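Local coordinates for uncharacterized protein AF_1514 (Archaeoglobus fulgidus DSM 4304, PDB 3C0F) that is of unknown function but adopts a hot dog fold and belongs to an uncharacterised family of domains, DUF5619, at residues E14-L17 with E18-E21. Numbering follows the deposited sequence.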
# COMPACT_ATOMS: atom_id res chain seq x y z
N GLU A 14 -0.30 -10.35 12.83
CA GLU A 14 -1.38 -9.58 13.42
C GLU A 14 -0.84 -8.26 13.96
O GLU A 14 0.27 -8.22 14.51
CB GLU A 14 -2.08 -10.37 14.53
CG GLU A 14 -2.86 -11.59 14.05
CD GLU A 14 -4.21 -11.25 13.43
OE1 GLU A 14 -4.59 -10.06 13.39
OE2 GLU A 14 -4.90 -12.19 12.98
N VAL A 15 -1.61 -7.19 13.80
CA VAL A 15 -1.21 -5.86 14.25
C VAL A 15 -2.21 -5.26 15.23
O VAL A 15 -3.42 -5.47 15.12
CB VAL A 15 -0.97 -4.87 13.07
CG1 VAL A 15 0.25 -5.28 12.26
CG2 VAL A 15 -2.21 -4.74 12.18
N SER A 16 -1.69 -4.51 16.19
CA SER A 16 -2.50 -3.72 17.11
C SER A 16 -2.85 -2.39 16.44
O SER A 16 -2.31 -2.06 15.38
CB SER A 16 -1.74 -3.46 18.41
OG SER A 16 -0.65 -2.57 18.17
N LEU A 17 -3.74 -1.63 17.07
CA LEU A 17 -4.10 -0.31 16.56
C LEU A 17 -2.87 0.61 16.48
O LEU A 17 -2.66 1.27 15.46
CB LEU A 17 -5.20 0.33 17.42
CG LEU A 17 -5.53 1.82 17.24
CD1 LEU A 17 -5.93 2.17 15.80
CD2 LEU A 17 -6.62 2.23 18.22
N GLU A 18 -2.06 0.61 17.54
CA GLU A 18 -0.84 1.43 17.60
C GLU A 18 0.16 1.05 16.50
O GLU A 18 0.70 1.91 15.81
CB GLU A 18 -0.18 1.32 18.98
CG GLU A 18 1.11 2.13 19.14
CD GLU A 18 1.66 2.13 20.55
OE1 GLU A 18 1.26 1.28 21.37
OE2 GLU A 18 2.51 3.00 20.85
N GLU A 19 0.38 -0.26 16.34
CA GLU A 19 1.28 -0.77 15.31
C GLU A 19 0.81 -0.41 13.90
O GLU A 19 1.61 0.02 13.07
CB GLU A 19 1.44 -2.29 15.45
CG GLU A 19 2.31 -2.71 16.63
CD GLU A 19 2.27 -4.20 16.90
OE1 GLU A 19 1.34 -4.89 16.43
OE2 GLU A 19 3.19 -4.69 17.59
N ALA A 20 -0.49 -0.59 13.65
CA ALA A 20 -1.09 -0.27 12.36
C ALA A 20 -1.00 1.22 12.04
O ALA A 20 -0.72 1.61 10.90
CB ALA A 20 -2.54 -0.74 12.30
N GLU A 21 -1.25 2.06 13.05
CA GLU A 21 -1.16 3.51 12.89
C GLU A 21 0.27 3.95 12.55
O GLU A 21 0.46 4.79 11.67
CB GLU A 21 -1.67 4.25 14.13
CG GLU A 21 -1.64 5.78 13.97
CD GLU A 21 -2.60 6.51 14.88
OE1 GLU A 21 -3.75 6.05 15.03
OE2 GLU A 21 -2.21 7.56 15.44
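Ser16 and Glu19 meet where an extended segment, Glu14 to Ser16, turns into the first turn of helix 17-23, and the helical bonding starts at once: Ala20 N reaches Ser16 O at 2.9 Å and Glu21 N reaches Leu17 O at 2.9 Å. Ser16 is the N-cap. Its hydroxyl sits between its own backbone N and carbonyl carbon (chi1 69°), which turns Ser16 OG over the first turn to accept from Glu19 N at 3.1 Å, in a nearly straight bond. Glu19 returns the favour. With CG beside its own backbone N and the chain extended beyond it, the side chain runs back past the serine, Glu19 CG lying 3.3 Å from Ser16 OG, and brings Glu19 OE1 to 3.1 Å from Ser16 N. That N-H meets Glu19 OE1 on its anti side, 29° out of the carboxylate plane, again almost straight at 167°. Behind this polar pair, Val15 CG2 rests against Ala20 CB at 4.0 Å. Both residues are buried; Ala20 also packs on Phe77 and Phe79 of strand 77-84, and Leu17 reaches the same sheet at Phe77 and at Val39 of strand 33-41. The reciprocal bonds make a classic capping box: two amides at the helix start gain side-chain acceptors, and the negative carboxylate of Glu19 probably interacts favourably with the positive end of the helix dipole.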